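Local structure of DNMT2 (4H0N) at residues 153-158 with 318-323; 146-151 with 183-188; 114-119 with 326-331; 121-126 with 160-165. The protein probably methylates cytosine 38 in the anticodon loop of tRNA(Asp), with S-adenosyl-L-methionine as methyl donor, and also acts on cytosines in DNA. The protein carries 3 engineered substitutions. One frame throughout, in Å; residues are numbered along the deposited sequence.

Contact 1. Residues 153-158 with 318-323. With SAH (S-adenosyl-L-homocysteine), chain E.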
loop_
_atom_site.group_PDB
_atom_site.type_symbol
_atom_site.label_atom_id
_atom_site.label_comp_id
_atom_site.label_asym_id
_atom_site.label_seq_id
_atom_site.Cartn_x
_atom_site.Cartn_y
_atom_site.Cartn_z
ATOM N N VAL A 153 7.954 -8.401 8.760
ATOM C CA VAL A 153 8.362 -7.214 9.510
ATOM C C VAL A 153 7.567 -7.105 10.831
ATOM O O VAL A 153 7.394 -6.024 11.395
ATOM C CB VAL A 153 8.226 -5.932 8.629
ATOM C CG1 VAL A 153 8.978 -4.756 9.221
ATOM C CG2 VAL A 153 8.766 -6.206 7.239
ATOM N N GLY A 154 7.081 -8.239 11.324
ATOM C CA GLY A 154 6.392 -8.272 12.604
ATOM C C GLY A 154 5.024 -7.612 12.616
ATOM O O GLY A 154 4.502 -7.269 13.677
ATOM N N VAL A 155 4.436 -7.438 11.438
ATOM C CA VAL A 155 3.111 -6.841 11.323
ATOM C C VAL A 155 2.100 -7.891 10.875
ATOM O O VAL A 155 2.309 -8.561 9.868
ATOM C CB VAL A 155 3.130 -5.668 10.333
ATOM C CG1 VAL A 155 1.774 -4.982 10.285
ATOM C CG2 VAL A 155 4.220 -4.679 10.721
ATOM N N PRO A 156 1.001 -8.047 11.632
ATOM C CA PRO A 156 0.022 -9.114 11.389
ATOM C C PRO A 156 -0.870 -8.832 10.188
ATOM O O PRO A 156 -2.065 -8.598 10.349
ATOM C CB PRO A 156 -0.812 -9.118 12.674
ATOM C CG PRO A 156 -0.745 -7.716 13.154
ATOM C CD PRO A 156 0.626 -7.206 12.784
ATOM N N ASN A 157 -0.283 -8.867 8.998
ATOM C CA ASN A 157 -1.021 -8.604 7.772
ATOM C C ASN A 157 -0.227 -9.047 6.550
ATOM O O ASN A 157 0.997 -8.899 6.504
ATOM C CB ASN A 157 -1.384 -7.118 7.668
ATOM C CG ASN A 157 -2.136 -6.788 6.393
ATOM O OD1 ASN A 157 -1.594 -6.162 5.482
ATOM N ND2 ASN A 157 -3.388 -7.213 6.318
ATOM N N SER A 158 -0.931 -9.608 5.573
ATOM C CA SER A 158 -0.321 -9.981 4.306
ATOM C C SER A 158 -0.457 -8.847 3.300
ATOM O O SER A 158 -1.524 -8.256 3.156
ATOM C CB SER A 158 -0.952 -11.256 3.746
ATOM O OG SER A 158 -0.612 -12.382 4.532
ATOM N N SER A 318 -2.927 2.200 -0.696
ATOM C CA SER A 318 -1.798 2.779 0.020
ATOM C C SER A 318 -0.693 1.771 0.324
ATOM O O SER A 318 -0.705 0.638 -0.166
ATOM C CB SER A 318 -2.265 3.465 1.303
ATOM O OG SER A 318 -1.285 4.376 1.765
ATOM N N VAL A 319 0.266 2.198 1.135
ATOM C CA VAL A 319 1.436 1.393 1.439
ATOM C C VAL A 319 1.453 0.999 2.907
ATOM O O VAL A 319 0.778 1.623 3.728
ATOM C CB VAL A 319 2.722 2.187 1.163
ATOM C CG1 VAL A 319 2.676 2.813 -0.218
ATOM C CG2 VAL A 319 2.916 3.267 2.219
ATOM N N ASN A 320 2.218 -0.036 3.242
ATOM C CA ASN A 320 2.528 -0.292 4.644
ATOM C C ASN A 320 3.675 0.621 5.057
ATOM O O ASN A 320 4.793 0.485 4.571
ATOM C CB ASN A 320 2.895 -1.752 4.895
ATOM C CG ASN A 320 3.203 -2.027 6.362
ATOM O OD1 ASN A 320 4.262 -1.650 6.873
ATOM N ND2 ASN A 320 2.274 -2.684 7.048
ATOM N N VAL A 321 3.382 1.556 5.952
ATOM C CA VAL A 321 4.347 2.563 6.366
ATOM C C VAL A 321 5.614 1.959 6.988
ATOM O O VAL A 321 6.709 2.489 6.817
ATOM C CB VAL A 321 3.680 3.605 7.308
ATOM C CG1 VAL A 321 4.706 4.488 7.989
ATOM C CG2 VAL A 321 2.687 4.447 6.528
ATOM N N LYS A 322 5.469 0.833 7.677
ATOM C CA LYS A 322 6.601 0.222 8.373
ATOM C C LYS A 322 7.635 -0.388 7.435
ATOM O O LYS A 322 8.834 -0.163 7.590
ATOM C CB LYS A 322 6.113 -0.827 9.369
ATOM C CG LYS A 322 7.207 -1.696 9.945
ATOM C CD LYS A 322 7.130 -1.714 11.453
ATOM C CE LYS A 322 7.754 -2.982 12.010
ATOM N NZ LYS A 322 8.076 -2.885 13.460
ATOM N N VAL A 323 7.171 -1.164 6.465
ATOM C CA VAL A 323 8.070 -1.809 5.518
ATOM C C VAL A 323 8.919 -0.786 4.760
ATOM O O VAL A 323 10.123 -0.978 4.582
ATOM C CB VAL A 323 7.294 -2.688 4.520
ATOM C CG1 VAL A 323 8.238 -3.308 3.504
ATOM C CG2 VAL A 323 6.528 -3.770 5.262
HETATM N N SAH E . 1.240 5.069 -2.389
HETATM C CA SAH E . 0.109 5.990 -2.423
HETATM C CB SAH E . -0.805 5.769 -3.635
HETATM C CG SAH E . -0.466 4.639 -4.603
HETATM S SD SAH E . -1.918 4.149 -5.576
HETATM C C SAH E . -0.680 5.982 -1.110
HETATM O O SAH E . -1.907 6.105 -1.098
HETATM O OXT SAH E . -0.114 5.867 -0.025
HETATM C "C5'" SAH E . -1.420 5.148 -7.004
HETATM C "C4'" SAH E . -2.031 6.550 -7.036
HETATM O "O4'" SAH E . -1.381 7.320 -8.029
HETATM C "C3'" SAH E . -3.517 6.573 -7.372
HETATM O "O3'" SAH E . -4.253 6.990 -6.243
HETATM C "C2'" SAH E . -3.672 7.575 -8.506
HETATM O "O2'" SAH E . -4.590 8.591 -8.172
HETATM C "C1'" SAH E . -2.291 8.179 -8.689
HETATM N N9 SAH E . -1.932 8.308 -10.117
HETATM C C8 SAH E . -2.176 7.402 -11.117
HETATM N N7 SAH E . -1.685 7.895 -12.278
HETATM C C5 SAH E . -1.132 9.104 -12.037
HETATM C C6 SAH E . -0.498 10.030 -12.858
HETATM N N6 SAH E . -0.350 9.788 -14.157
HETATM N N1 SAH E . -0.022 11.207 -12.316
HETATM C C2 SAH E . -0.178 11.460 -10.967
HETATM N N3 SAH E . -0.810 10.537 -10.157
HETATM C C4 SAH E . -1.280 9.378 -10.682
#
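Lys322, in the first turn of helix 321-332, reaches across to Val153 and Val155 with the aliphatic part of its chain. From CB, with CG anti to the backbone N (chi1 169°), the chain heads for the loop. Lys322 CG lies 3.6 Å from Val153 CG1, and beyond it the chain bends at chi2. Lys322 CE then returns to the same methyl, 3.5 Å from Val153 CG1, and has Val155 CG2 at its flank, 4.1 Å away. The carbonyl O of Val153 lies beside CE. Lys322 NZ ends 3.8 Å from Val153 O, and no hydrogen bond joins them. The second methyl of Val153, CG2, meets Val323 CG2 at 3.9 Å. Further along the loop, Val155 CG1 lies 4.0 Å from Asn320 ND2. Asn320 is the N-cap of the helix, and its OD1 takes a fairly straight bond from Val323 N (3.0 Å, 161°) and a weak, bent one from Lys322 N. Just ahead of the cap, Ser318 OG donates to OXT of the bound S-adenosyl-L-homocysteine at 2.6 Å, and Val319 CG1 packs against its amino nitrogen. The start of this helix thus stands between the cofactor pocket and the loop joining strands 141-148 and 161-168, while Val321 turns to Cys18 and Ala19 of helix 15-23.

Contact 2. Residues 146-151 with 183-188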
loop_
_atom_site.group_PDB
_atom_site.type_symbol
_atom_site.label_atom_id
_atom_site.label_comp_id
_atom_site.label_asym_id
_atom_site.label_seq_id
_atom_site.Cartn_x
_atom_site.Cartn_y
_atom_site.Cartn_z
ATOM N N PHE A 146 13.272 -6.384 -3.873
ATOM C CA PHE A 146 12.707 -7.155 -2.772
ATOM C C PHE A 146 11.321 -7.682 -3.123
ATOM O O PHE A 146 10.638 -7.143 -3.990
ATOM C CB PHE A 146 12.570 -6.296 -1.515
ATOM C CG PHE A 146 13.861 -5.710 -1.015
ATOM C CD1 PHE A 146 14.325 -4.502 -1.508
ATOM C CD2 PHE A 146 14.583 -6.338 -0.014
ATOM C CE1 PHE A 146 15.496 -3.951 -1.031
ATOM C CE2 PHE A 146 15.754 -5.792 0.466
ATOM C CZ PHE A 146 16.207 -4.597 -0.039
ATOM N N LEU A 147 10.919 -8.742 -2.435
ATOM C CA LEU A 147 9.528 -9.173 -2.407
ATOM C C LEU A 147 9.150 -9.374 -0.943
ATOM O O LEU A 147 9.383 -10.437 -0.360
ATOM C CB LEU A 147 9.320 -10.458 -3.212
ATOM C CG LEU A 147 9.096 -10.309 -4.719
ATOM C CD1 LEU A 147 9.033 -11.670 -5.397
ATOM C CD2 LEU A 147 7.828 -9.507 -5.015
ATOM N N LEU A 148 8.575 -8.332 -0.352
ATOM C CA LEU A 148 8.319 -8.306 1.075
ATOM C C LEU A 148 6.849 -8.313 1.426
ATOM O O LEU A 148 6.008 -7.734 0.732
ATOM C CB LEU A 148 8.956 -7.080 1.703
ATOM C CG LEU A 148 10.470 -7.029 1.584
ATOM C CD1 LEU A 148 10.986 -5.776 2.254
ATOM C CD2 LEU A 148 11.086 -8.268 2.209
ATOM N N CYS A 149 6.565 -8.982 2.533
ATOM C CA CYS A 149 5.260 -8.988 3.149
ATOM C C CYS A 149 5.469 -8.383 4.529
ATOM O O CYS A 149 6.519 -8.587 5.137
ATOM C CB CYS A 149 4.775 -10.426 3.268
ATOM S SG CYS A 149 3.066 -10.581 3.720
ATOM N N PRO A 150 4.489 -7.609 5.019
ATOM C CA PRO A 150 4.579 -7.023 6.360
ATOM C C PRO A 150 4.616 -8.084 7.464
ATOM O O PRO A 150 5.006 -7.781 8.587
ATOM C CB PRO A 150 3.284 -6.211 6.472
ATOM C CG PRO A 150 2.891 -5.923 5.092
ATOM C CD PRO A 150 3.318 -7.110 4.282
ATOM N N SER A 151 4.203 -9.307 7.150
ATOM C CA SER A 151 4.184 -10.376 8.142
ATOM C C SER A 151 5.585 -10.804 8.555
ATOM O O SER A 151 5.756 -11.464 9.578
ATOM C CB SER A 151 3.384 -11.578 7.637
ATOM O OG SER A 151 3.799 -11.965 6.338
ATOM N N THR A 183 13.703 -11.994 0.030
ATOM C CA THR A 183 12.375 -12.303 0.554
ATOM C C THR A 183 12.148 -11.759 1.961
ATOM O O THR A 183 11.010 -11.675 2.423
ATOM C CB THR A 183 12.099 -13.817 0.547
ATOM O OG1 THR A 183 13.300 -14.527 0.871
ATOM C CG2 THR A 183 11.622 -14.256 -0.822
ATOM N N ARG A 184 13.229 -11.398 2.642
ATOM C CA ARG A 184 13.112 -10.756 3.946
ATOM C C ARG A 184 14.356 -9.955 4.315
ATOM O O ARG A 184 15.476 -10.355 4.007
ATOM C CB ARG A 184 12.772 -11.772 5.038
ATOM C CG ARG A 184 13.719 -12.943 5.148
ATOM C CD ARG A 184 13.492 -13.630 6.489
ATOM N NE ARG A 184 14.441 -14.703 6.779
ATOM C CZ ARG A 184 15.731 -14.506 7.042
ATOM N NH1 ARG A 184 16.234 -13.277 7.026
ATOM N NH2 ARG A 184 16.523 -15.538 7.307
ATOM N N LEU A 185 14.137 -8.815 4.965
ATOM C CA LEU A 185 15.213 -7.921 5.384
ATOM C C LEU A 185 16.175 -8.633 6.335
ATOM O O LEU A 185 15.789 -9.601 6.998
ATOM C CB LEU A 185 14.624 -6.682 6.068
ATOM C CG LEU A 185 13.388 -6.045 5.425
ATOM C CD1 LEU A 185 12.329 -5.782 6.483
ATOM C CD2 LEU A 185 13.728 -4.756 4.692
ATOM N N PRO A 186 17.435 -8.163 6.397
ATOM C CA PRO A 186 18.460 -8.711 7.301
ATOM C C PRO A 186 18.049 -8.619 8.764
ATOM O O PRO A 186 18.389 -9.485 9.569
ATOM C CB PRO A 186 19.667 -7.799 7.058
ATOM C CG PRO A 186 19.465 -7.265 5.684
ATOM C CD PRO A 186 17.984 -7.120 5.509
ATOM N N LYS A 187 17.331 -7.553 9.093
ATOM C CA LYS A 187 16.810 -7.348 10.433
ATOM C C LYS A 187 15.611 -8.261 10.669
ATOM O O LYS A 187 14.667 -8.272 9.875
ATOM C CB LYS A 187 16.406 -5.882 10.607
ATOM C CG LYS A 187 15.820 -5.547 11.961
ATOM C CD LYS A 187 15.678 -4.044 12.132
ATOM C CE LYS A 187 15.035 -3.700 13.463
ATOM N NZ LYS A 187 15.668 -4.458 14.571
ATOM N N ASP A 188 15.659 -9.034 11.752
ATOM C CA ASP A 188 14.565 -9.930 12.114
ATOM C C ASP A 188 13.643 -9.248 13.121
ATOM O O ASP A 188 14.094 -8.785 14.174
ATOM C CB ASP A 188 15.116 -11.232 12.703
ATOM C CG ASP A 188 14.109 -12.374 12.663
ATOM O OD1 ASP A 188 12.888 -12.104 12.627
ATOM O OD2 ASP A 188 14.543 -13.548 12.668
HETATM O O HOH W 1 8.668 -11.380 3.008
#
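Leu148 holds CG anti to its carbonyl carbon (chi1 -62°), and Leu185 does likewise (chi1 -43°), which lets the two isobutyl groups meet at about a right angle. Leu148 closes strand 141-148, an edge strand of the mixed seven-stranded sheet of a class I-like, Rossmann-type methyltransferase; residues 183-188 form an irregular segment laid along that edge. The branches of Leu148 divide the work. CD1 packs on Leu185 CD2 at 3.8 Å, whereas CD2 lies against main chain, 3.4 Å from Thr183 O and 3.6 Å from Arg184 CA. With an alanine here both methyls would be gone, which would probably open a gap beside the Thr183-Arg184 backbone and leave Leu185 CD2 without its partner on the strand side. Leu185 is also in touch with Leu327 and Ile330 of helix 321-332, so the pair forms a small apolar patch between strand edge and helix, while at Thr183 and Arg184 CB points away from the strand. No direct hydrogen bond joins the two segments, although Leu147 pairs by its backbone with Ile182, the residue just before 183-188. The carbonyl oxygens of Leu147 and Thr183 stand 3.5 Å apart as two acceptors. A water accepts from Cys149 N at 3.2 Å; its separation from Thr183 O, 2.4 Å, is too short to be taken at face value.

Contact 3. Residues 114-119 with 326-331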
loop_
_atom_site.group_PDB
_atom_site.type_symbol
_atom_site.label_atom_id
_atom_site.label_comp_id
_atom_site.label_asym_id
_atom_site.label_seq_id
_atom_site.Cartn_x
_atom_site.Cartn_y
_atom_site.Cartn_z
ATOM N N TYR A 114 18.719 8.911 -4.894
ATOM C CA TYR A 114 18.080 7.762 -4.289
ATOM C C TYR A 114 16.674 7.572 -4.831
ATOM O O TYR A 114 15.890 8.515 -4.891
ATOM C CB TYR A 114 18.027 7.933 -2.774
ATOM C CG TYR A 114 19.331 8.370 -2.151
ATOM C CD1 TYR A 114 19.612 9.718 -1.959
ATOM C CD2 TYR A 114 20.275 7.437 -1.734
ATOM C CE1 TYR A 114 20.800 10.128 -1.377
ATOM C CE2 TYR A 114 21.465 7.837 -1.150
ATOM C CZ TYR A 114 21.723 9.182 -0.975
ATOM O OH TYR A 114 22.911 9.584 -0.398
ATOM N N ILE A 115 16.354 6.346 -5.220
ATOM C CA ILE A 115 15.016 6.029 -5.696
ATOM C C ILE A 115 14.485 4.847 -4.910
ATOM O O ILE A 115 15.188 3.854 -4.733
ATOM C CB ILE A 115 15.027 5.652 -7.191
ATOM C CG1 ILE A 115 15.519 6.823 -8.040
ATOM C CG2 ILE A 115 13.649 5.244 -7.652
ATOM C CD1 ILE A 115 15.622 6.497 -9.521
ATOM N N LEU A 116 13.253 4.961 -4.419
ATOM C CA LEU A 116 12.546 3.817 -3.840
ATOM C C LEU A 116 11.195 3.662 -4.514
ATOM O O LEU A 116 10.392 4.592 -4.518
ATOM C CB LEU A 116 12.357 3.973 -2.327
ATOM C CG LEU A 116 11.784 2.762 -1.576
ATOM C CD1 LEU A 116 12.342 2.727 -0.165
ATOM C CD2 LEU A 116 10.255 2.761 -1.538
ATOM N N MET A 117 10.945 2.481 -5.072
ATOM C CA MET A 117 9.662 2.206 -5.699
ATOM C C MET A 117 8.977 0.977 -5.117
ATOM O O MET A 117 9.602 -0.067 -4.953
ATOM C CB MET A 117 9.834 2.030 -7.206
ATOM C CG MET A 117 8.588 1.512 -7.913
ATOM S SD MET A 117 8.934 0.758 -9.513
ATOM C CE MET A 117 10.393 -0.198 -9.121
ATOM N N GLU A 118 7.690 1.114 -4.807
ATOM C CA GLU A 118 6.831 -0.033 -4.515
ATOM C C GLU A 118 6.044 -0.422 -5.772
ATOM O O GLU A 118 5.716 0.428 -6.597
ATOM C CB GLU A 118 5.863 0.278 -3.370
ATOM C CG GLU A 118 4.932 -0.884 -3.034
ATOM C CD GLU A 118 3.769 -0.488 -2.150
ATOM O OE1 GLU A 118 4.014 0.058 -1.053
ATOM O OE2 GLU A 118 2.608 -0.732 -2.549
ATOM N N ASN A 119 5.749 -1.708 -5.924
ATOM C CA ASN A 119 5.011 -2.174 -7.084
ATOM C C ASN A 119 4.191 -3.414 -6.748
ATOM O O ASN A 119 4.245 -3.902 -5.626
ATOM C CB ASN A 119 5.973 -2.449 -8.238
ATOM C CG ASN A 119 5.481 -1.879 -9.551
ATOM O OD1 ASN A 119 4.406 -2.238 -10.031
ATOM N ND2 ASN A 119 6.258 -0.975 -10.129
ATOM N N GLU A 326 11.618 0.753 6.839
ATOM C CA GLU A 326 12.745 -0.171 6.943
ATOM C C GLU A 326 13.622 -0.212 5.692
ATOM O O GLU A 326 14.835 -0.378 5.793
ATOM C CB GLU A 326 12.269 -1.575 7.321
ATOM C CG GLU A 326 11.725 -1.663 8.737
ATOM C CD GLU A 326 12.733 -1.207 9.781
ATOM O OE1 GLU A 326 13.891 -1.680 9.752
ATOM O OE2 GLU A 326 12.369 -0.363 10.628
ATOM N N LEU A 327 13.013 -0.068 4.517
ATOM C CA LEU A 327 13.769 -0.053 3.265
ATOM C C LEU A 327 14.504 1.273 3.105
ATOM O O LEU A 327 15.629 1.313 2.602
ATOM C CB LEU A 327 12.850 -0.295 2.066
ATOM C CG LEU A 327 12.248 -1.691 1.895
ATOM C CD1 LEU A 327 11.191 -1.677 0.813
ATOM C CD2 LEU A 327 13.318 -2.709 1.567
ATOM N N LEU A 328 13.861 2.356 3.538
ATOM C CA LEU A 328 14.498 3.673 3.545
ATOM C C LEU A 328 15.772 3.672 4.387
ATOM O O LEU A 328 16.778 4.257 3.984
ATOM C CB LEU A 328 13.531 4.758 4.032
ATOM C CG LEU A 328 12.467 5.229 3.036
ATOM C CD1 LEU A 328 11.456 6.138 3.718
ATOM C CD2 LEU A 328 13.110 5.943 1.869
ATOM N N LYS A 329 15.733 3.012 5.543
ATOM C CA LYS A 329 16.933 2.863 6.370
ATOM C C LYS A 329 18.034 2.143 5.602
ATOM O O LYS A 329 19.195 2.552 5.633
ATOM C CB LYS A 329 16.629 2.106 7.664
ATOM C CG LYS A 329 15.734 2.865 8.617
ATOM C CD LYS A 329 15.336 2.010 9.805
ATOM C CE LYS A 329 14.144 2.614 10.516
ATOM N NZ LYS A 329 14.095 2.220 11.948
ATOM N N ILE A 330 17.661 1.076 4.908
ATOM C CA ILE A 330 18.619 0.299 4.138
ATOM C C ILE A 330 19.165 1.106 2.959
ATOM O O ILE A 330 20.376 1.152 2.732
ATOM C CB ILE A 330 17.980 -1.012 3.650
ATOM C CG1 ILE A 330 17.810 -1.972 4.827
ATOM C CG2 ILE A 330 18.816 -1.658 2.563
ATOM C CD1 ILE A 330 17.076 -3.231 4.481
ATOM N N LEU A 331 18.264 1.759 2.231
ATOM C CA LEU A 331 18.631 2.539 1.054
ATOM C C LEU A 331 19.632 3.658 1.360
ATOM O O LEU A 331 20.462 4.006 0.517
ATOM C CB LEU A 331 17.372 3.125 0.404
ATOM C CG LEU A 331 17.553 4.009 -0.839
ATOM C CD1 LEU A 331 18.338 3.281 -1.924
ATOM C CD2 LEU A 331 16.210 4.487 -1.373
#
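Leu116 and Leu331 supply the main bumps where strand 114-119 meets helix 326-331. The two axes pass 9.8 Å apart and run nearly antiparallel, at 153°. Strand alternation turns Tyr114 and Leu116 toward the helix and Ile115 to the far side of the sheet. With CG anti to the backbone N (chi1 -173°), Leu116 pushes CD1 into the dip between two successive helix residues, 3.8 Å from Leu327 CB and 3.9 Å from Leu328 CD2, crossing both side chains at about a right angle. One turn on, the roles reverse. Leu331, also with an extended first torsion (chi1 179°), lifts CD2 into the hollow between the CB atoms of Tyr114 and Leu116, at 4.1 Å and 4.0 Å, its floor being Ile115 O, 3.6 Å from that methyl. The side-chain contacts are between carbon atoms, and no hydrogen bond joins the two segments. The ring of Tyr114 continues outward to stack with Phe332, and His4 meets the same ring steeply. Around this core, strand 72-75 flanks Leu116 through Leu74, while Leu327 reaches past the strand to Tyr163 of strand 161-168 and Phe146 of strand 141-148, so the helix packs along one face of the central sheet.

Contact 4. Residues 121-126 with 160-165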
loop_
_atom_site.group_PDB
_atom_site.type_symbol
_atom_site.label_atom_id
_atom_site.label_comp_id
_atom_site.label_asym_id
_atom_site.label_seq_id
_atom_site.Cartn_x
_atom_site.Cartn_y
_atom_site.Cartn_z
ATOM N N LYS A 121 2.940 -7.407 -6.864
ATOM C CA LYS A 121 3.549 -8.715 -6.989
ATOM C C LYS A 121 3.495 -9.095 -8.460
ATOM O O LYS A 121 2.454 -8.968 -9.101
ATOM C CB LYS A 121 2.775 -9.739 -6.157
ATOM C CG LYS A 121 3.603 -10.932 -5.689
ATOM C CD LYS A 121 3.961 -11.871 -6.832
ATOM C CE LYS A 121 5.190 -12.702 -6.513
ATOM N NZ LYS A 121 5.770 -13.304 -7.747
ATOM N N GLY A 122 4.618 -9.556 -8.998
ATOM C CA GLY A 122 4.650 -10.018 -10.372
ATOM C C GLY A 122 5.291 -9.006 -11.296
ATOM O O GLY A 122 5.592 -9.311 -12.452
ATOM N N PHE A 123 5.491 -7.793 -10.786
ATOM C CA PHE A 123 6.215 -6.785 -11.535
ATOM C C PHE A 123 7.579 -7.324 -11.925
ATOM O O PHE A 123 8.020 -7.134 -13.049
ATOM C CB PHE A 123 6.383 -5.500 -10.729
ATOM C CG PHE A 123 7.126 -4.424 -11.471
ATOM C CD1 PHE A 123 6.556 -3.805 -12.575
ATOM C CD2 PHE A 123 8.391 -4.033 -11.075
ATOM C CE1 PHE A 123 7.233 -2.814 -13.268
ATOM C CE2 PHE A 123 9.072 -3.038 -11.765
ATOM C CZ PHE A 123 8.492 -2.432 -12.862
ATOM N N GLU A 124 8.225 -8.030 -11.004
ATOM C CA GLU A 124 9.573 -8.544 -11.239
ATOM C C GLU A 124 9.667 -9.490 -12.441
ATOM O O GLU A 124 10.763 -9.773 -12.934
ATOM C CB GLU A 124 10.128 -9.227 -9.979
ATOM C CG GLU A 124 9.571 -10.619 -9.686
ATOM C CD GLU A 124 8.179 -10.587 -9.079
ATOM O OE1 GLU A 124 7.604 -9.484 -8.947
ATOM O OE2 GLU A 124 7.663 -11.672 -8.733
ATOM N N ASN A 125 8.521 -9.977 -12.909
ATOM C CA ASN A 125 8.486 -10.828 -14.089
ATOM C C ASN A 125 8.030 -10.073 -15.340
ATOM O O ASN A 125 7.947 -10.650 -16.423
ATOM C CB ASN A 125 7.586 -12.042 -13.847
ATOM C CG ASN A 125 8.131 -12.974 -12.773
ATOM O OD1 ASN A 125 9.341 -13.056 -12.554
ATOM N ND2 ASN A 125 7.232 -13.686 -12.101
ATOM N N SER A 126 7.741 -8.782 -15.184
ATOM C CA SER A 126 7.205 -7.963 -16.265
ATOM C C SER A 126 8.278 -7.426 -17.214
ATOM O O SER A 126 9.438 -7.280 -16.830
ATOM C CB SER A 126 6.461 -6.774 -15.681
ATOM O OG SER A 126 7.132 -5.577 -16.021
ATOM N N LEU A 160 1.981 -8.764 0.087
ATOM C CA LEU A 160 3.123 -9.079 -0.746
ATOM C C LEU A 160 3.279 -8.031 -1.852
ATOM O O LEU A 160 2.379 -7.828 -2.668
ATOM C CB LEU A 160 2.955 -10.479 -1.335
ATOM C CG LEU A 160 4.156 -11.086 -2.060
ATOM C CD1 LEU A 160 5.427 -10.977 -1.214
ATOM C CD2 LEU A 160 3.867 -12.530 -2.413
ATOM N N ARG A 161 4.426 -7.360 -1.852
ATOM C CA ARG A 161 4.708 -6.296 -2.804
ATOM C C ARG A 161 6.147 -6.367 -3.312
ATOM O O ARG A 161 7.040 -6.893 -2.640
ATOM C CB ARG A 161 4.482 -4.934 -2.154
ATOM C CG ARG A 161 3.047 -4.644 -1.784
ATOM C CD ARG A 161 2.187 -4.641 -3.022
ATOM N NE ARG A 161 0.958 -3.876 -2.846
ATOM C CZ ARG A 161 -0.202 -4.398 -2.457
ATOM N NH1 ARG A 161 -0.294 -5.694 -2.191
ATOM N NH2 ARG A 161 -1.271 -3.622 -2.332
ATOM N N TYR A 162 6.359 -5.828 -4.506
ATOM C CA TYR A 162 7.688 -5.696 -5.078
ATOM C C TYR A 162 8.297 -4.385 -4.615
ATOM O O TYR A 162 7.606 -3.369 -4.537
ATOM C CB TYR A 162 7.600 -5.710 -6.604
ATOM C CG TYR A 162 8.866 -5.281 -7.308
ATOM C CD1 TYR A 162 9.828 -6.212 -7.681
ATOM C CD2 TYR A 162 9.099 -3.941 -7.608
ATOM C CE1 TYR A 162 10.986 -5.819 -8.332
ATOM C CE2 TYR A 162 10.250 -3.542 -8.250
ATOM C CZ TYR A 162 11.188 -4.482 -8.614
ATOM O OH TYR A 162 12.334 -4.074 -9.255
ATOM N N TYR A 163 9.594 -4.404 -4.323
ATOM C CA TYR A 163 10.312 -3.178 -3.991
ATOM C C TYR A 163 11.658 -3.111 -4.683
ATOM O O TYR A 163 12.318 -4.128 -4.890
ATOM C CB TYR A 163 10.530 -3.052 -2.488
ATOM C CG TYR A 163 9.257 -2.953 -1.693
ATOM C CD1 TYR A 163 8.644 -1.724 -1.481
ATOM C CD2 TYR A 163 8.664 -4.089 -1.150
ATOM C CE1 TYR A 163 7.479 -1.629 -0.744
ATOM C CE2 TYR A 163 7.496 -4.003 -0.418
ATOM C CZ TYR A 163 6.912 -2.771 -0.216
ATOM O OH TYR A 163 5.753 -2.675 0.514
ATOM N N CYS A 164 12.062 -1.897 -5.029
ATOM C CA CYS A 164 13.387 -1.665 -5.567
ATOM C C CYS A 164 14.013 -0.451 -4.891
ATOM O O CYS A 164 13.468 0.652 -4.947
ATOM C CB CYS A 164 13.314 -1.454 -7.079
ATOM S SG CYS A 164 14.925 -1.169 -7.844
ATOM N N THR A 165 15.142 -0.662 -4.226
ATOM C CA THR A 165 15.917 0.446 -3.682
ATOM C C THR A 165 17.088 0.720 -4.618
ATOM O O THR A 165 18.052 -0.040 -4.654
ATOM C CB THR A 165 16.420 0.158 -2.254
ATOM O OG1 THR A 165 16.983 -1.158 -2.198
ATOM C CG2 THR A 165 15.275 0.247 -1.258
#
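Lys121 passes beside Leu160 and Arg161 with the CA atoms of Lys121 and Arg161 5.0 Å apart, yet no hydrogen bond links the segments. Past Gly122, at positive phi, the loop coils into a short 3-10 turn over strand 161-165. There Phe123 sets its edge to the face of Tyr162 in a T-shaped pair: Phe123 CD2 is 3.4 Å from Tyr162 CE2, the ring planes at 65°. Glu124 CB adjoins the same ring, 3.8 Å from Tyr162 CD1, and the carboxylate of Glu124 ties the turn together, OE2 in a salt bridge with Lys121 NZ (2.7 Å) and OE1 accepting from Gly122 N. Lys121 CG lies alongside Leu160 CD2. An alanine in place of Tyr162 would probably leave the Phe123 edge without its ring face and Glu145 without the hydroxyl that bonds it. The loop that begins at Lys121 directly follows the Glu-Asn-Val motif characteristic of C5-cytosine methyltransferases, and Phe123 lies about 7 Å, between side chains, from Cys79, the probable catalytic cysteine.

Overall arrangement
From the N terminus, strand 114-119 opens contact 3, and segments 121-126, 146-151 and 153-158 begin contacts 4, 2 and 1 in turn. Contact 4 closes first, at 160-165, then contact 2 at 183-188, contact 1 at 318-323 and last contact 3 at 326-331. Contact 3 therefore encloses the other three, while contacts 1, 2 and 4 cross one another. Strands 114-119, 161-168 and 141-148 are neighbours in the central sheet, joined by backbone bonds such as Asn119 N to Tyr162 O and Phe146 N to Tyr163 O. Helix 321-332 serves contacts 1 and 3 and, through Leu327, touches Leu185 of contact 2 and Tyr163 of contact 4.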